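Local coordinates for kinesin-like protein Nod (Drosophila melanogaster, PDB 3DC4) that hydrolyses ATP as a microtubule-binding kinesin-like motor domain and, in the whole protein, is required for segregation of non-exchange chromosomes during meiosis, at residues A[53-58]-A[62-67]. Numbering follows the deposited sequence.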
loop_
_atom_site.group_PDB
_atom_site.type_symbol
_atom_site.label_atom_id
_atom_site.label_comp_id
_atom_site.label_asym_id
_atom_site.label_seq_id
_atom_site.Cartn_x
_atom_site.Cartn_y
_atom_site.Cartn_z
ATOM N N GLY A 53 -4.644 18.137 12.923
ATOM C CA GLY A 53 -4.508 17.778 11.521
ATOM C C GLY A 53 -4.514 16.274 11.299
ATOM O O GLY A 53 -4.274 15.802 10.193
ATOM N N LYS A 54 -4.799 15.516 12.349
ATOM C CA LYS A 54 -4.813 14.061 12.252
ATOM C C LYS A 54 -6.149 13.475 12.670
ATOM O O LYS A 54 -6.294 12.254 12.788
ATOM C CB LYS A 54 -3.740 13.485 13.163
ATOM C CG LYS A 54 -2.349 14.036 12.929
ATOM C CD LYS A 54 -1.419 13.490 13.977
ATOM C CE LYS A 54 0.012 13.958 13.766
ATOM N NZ LYS A 54 0.868 13.438 14.875
ATOM N N SER A 55 -7.115 14.356 12.887
ATOM C CA SER A 55 -8.430 13.966 13.364
ATOM C C SER A 55 -9.577 14.310 12.445
ATOM O O SER A 55 -9.518 15.258 11.664
ATOM C CB SER A 55 -8.692 14.636 14.714
ATOM O OG SER A 55 -7.572 14.492 15.567
ATOM N N LEU A 56 -10.650 13.546 12.580
ATOM C CA LEU A 56 -11.837 13.786 11.787
ATOM C C LEU A 56 -13.045 13.264 12.530
ATOM O O LEU A 56 -12.926 12.426 13.426
ATOM C CB LEU A 56 -11.734 13.109 10.415
ATOM C CG LEU A 56 -11.491 11.605 10.369
ATOM C CD1 LEU A 56 -12.104 11.060 9.093
ATOM C CD2 LEU A 56 -10.005 11.295 10.438
ATOM N N ILE A 57 -14.209 13.770 12.155
ATOM C CA ILE A 57 -15.449 13.366 12.781
ATOM C C ILE A 57 -16.414 12.926 11.708
ATOM O O ILE A 57 -16.627 13.628 10.722
ATOM C CB ILE A 57 -16.069 14.523 13.571
ATOM C CG1 ILE A 57 -15.123 14.923 14.705
ATOM C CG2 ILE A 57 -17.440 14.106 14.120
ATOM C CD1 ILE A 57 -15.474 16.230 15.364
ATOM N N VAL A 58 -16.966 11.737 11.892
ATOM C CA VAL A 58 -17.927 11.186 10.956
ATOM C C VAL A 58 -19.055 10.599 11.787
ATOM O O VAL A 58 -18.819 9.810 12.695
ATOM C CB VAL A 58 -17.295 10.089 10.080
ATOM C CG1 VAL A 58 -18.353 9.473 9.176
ATOM C CG2 VAL A 58 -16.174 10.686 9.235
ATOM N N GLU A 62 -15.442 10.468 16.615
ATOM C CA GLU A 62 -14.154 11.118 16.446
ATOM C C GLU A 62 -13.059 10.090 16.164
ATOM O O GLU A 62 -12.898 9.119 16.895
ATOM C CB GLU A 62 -13.840 11.928 17.700
ATOM C CG GLU A 62 -12.806 13.017 17.508
ATOM C CD GLU A 62 -12.901 14.080 18.594
ATOM O OE1 GLU A 62 -13.876 14.856 18.580
ATOM O OE2 GLU A 62 -12.009 14.126 19.463
ATOM N N PHE A 63 -12.315 10.307 15.088
ATOM C CA PHE A 63 -11.245 9.400 14.693
ATOM C C PHE A 63 -9.891 10.094 14.729
ATOM O O PHE A 63 -9.757 11.242 14.286
ATOM C CB PHE A 63 -11.522 8.878 13.284
ATOM C CG PHE A 63 -12.728 8.000 13.203
ATOM C CD1 PHE A 63 -12.656 6.664 13.578
ATOM C CD2 PHE A 63 -13.944 8.512 12.778
ATOM C CE1 PHE A 63 -13.784 5.851 13.533
ATOM C CE2 PHE A 63 -15.077 7.708 12.730
ATOM C CZ PHE A 63 -14.995 6.373 13.107
ATOM N N HIS A 64 -8.891 9.391 15.254
ATOM C CA HIS A 64 -7.541 9.939 15.347
ATOM C C HIS A 64 -6.513 9.011 14.738
ATOM O O HIS A 64 -6.337 7.887 15.194
ATOM C CB HIS A 64 -7.152 10.188 16.801
ATOM C CG HIS A 64 -8.100 11.078 17.532
ATOM N ND1 HIS A 64 -9.188 10.596 18.225
ATOM C CD2 HIS A 64 -8.134 12.424 17.663
ATOM C CE1 HIS A 64 -9.854 11.609 18.751
ATOM N NE2 HIS A 64 -9.236 12.729 18.424
ATOM N N PHE A 65 -5.818 9.493 13.721
ATOM C CA PHE A 65 -4.792 8.689 13.080
ATOM C C PHE A 65 -3.489 9.468 12.999
ATOM O O PHE A 65 -3.274 10.399 13.767
ATOM C CB PHE A 65 -5.263 8.290 11.694
ATOM C CG PHE A 65 -6.582 7.588 11.706
ATOM C CD1 PHE A 65 -6.740 6.408 12.420
ATOM C CD2 PHE A 65 -7.675 8.119 11.038
ATOM C CE1 PHE A 65 -7.970 5.764 12.474
ATOM C CE2 PHE A 65 -8.913 7.481 11.088
ATOM C CZ PHE A 65 -9.055 6.303 11.808
ATOM N N ASP A 66 -2.616 9.085 12.077
ATOM C CA ASP A 66 -1.342 9.777 11.932
ATOM C C ASP A 66 -1.424 10.878 10.892
ATOM O O ASP A 66 -0.620 11.809 10.901
ATOM C CB ASP A 66 -0.250 8.798 11.527
ATOM C CG ASP A 66 0.001 7.753 12.590
ATOM O OD1 ASP A 66 -0.287 6.565 12.336
ATOM O OD2 ASP A 66 0.466 8.123 13.688
ATOM N N HIS A 67 -2.395 10.756 9.991
ATOM C CA HIS A 67 -2.595 11.724 8.918
ATOM C C HIS A 67 -4.062 11.753 8.529
ATOM O O HIS A 67 -4.686 10.708 8.398
ATOM C CB HIS A 67 -1.788 11.326 7.674
ATOM C CG HIS A 67 -0.310 11.252 7.898
ATOM N ND1 HIS A 67 0.477 12.375 8.036
ATOM C CD2 HIS A 67 0.525 10.191 8.017
ATOM C CE1 HIS A 67 1.732 12.010 8.231
ATOM N NE2 HIS A 67 1.788 10.690 8.223
HETATM O O HOH W 1 0.881 10.454 14.905
#
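L56 turns its CG into the space between its own backbone N and carbonyl carbon (chi1 57°), which sets CG 4.0 Å from CB of F63. F65 places CG anti to its carbonyl carbon (chi1 -55°). L56 CD2 meets the F65 ring obliquely, 4.0 Å from F65 CD2, while the edge of the F63 ring faces CB of V58. Helix 319-335 packs on V58, F63 and F65, and F65 also touches strand 23-30.

Strands 55-58 and 61-64 form an antiparallel beta hairpin, part of a three-stranded sheet with strand 45-46. L56 and F63 are a hydrogen-bonded pair: F63 N gives a nearly straight bond to L56 O (2.8 Å), and L56 N bonds F63 O (3.0 Å). The non-hydrogen-bonded pairs S55-H64 and I57-E62 flank it. Past the strand end, F65 N donates to K54 O at 3.0 Å.

The other face, with S55, I57, E62 and H64, is more mixed. E62 and H64 are exposed there. S55 OG lies 3.0 Å from H64 CD2, oblique to the imidazole, and its hydrogen bond goes to D52. H64 NE2 makes a weak bond to E62 OE2. I57 CD1 lies near E62 OE1.

At the open end, beyond the paired strands, K54 runs extended past the D66 carbonyl. Its NZ reaches a water at 3.0 Å, and that water donates to D66 OD2 at 2.7 Å. D66 OD1 bonds I26 N and forms a salt bridge with K333.

The hairpin therefore has two unlike faces. The face with L56 and F63, together with V58 and F65, joins it to the rest of the motor domain. K54 NZ and D66 OD2 do not touch, so any attraction between them probably acts through the water, with K333 the direct charge partner of D66.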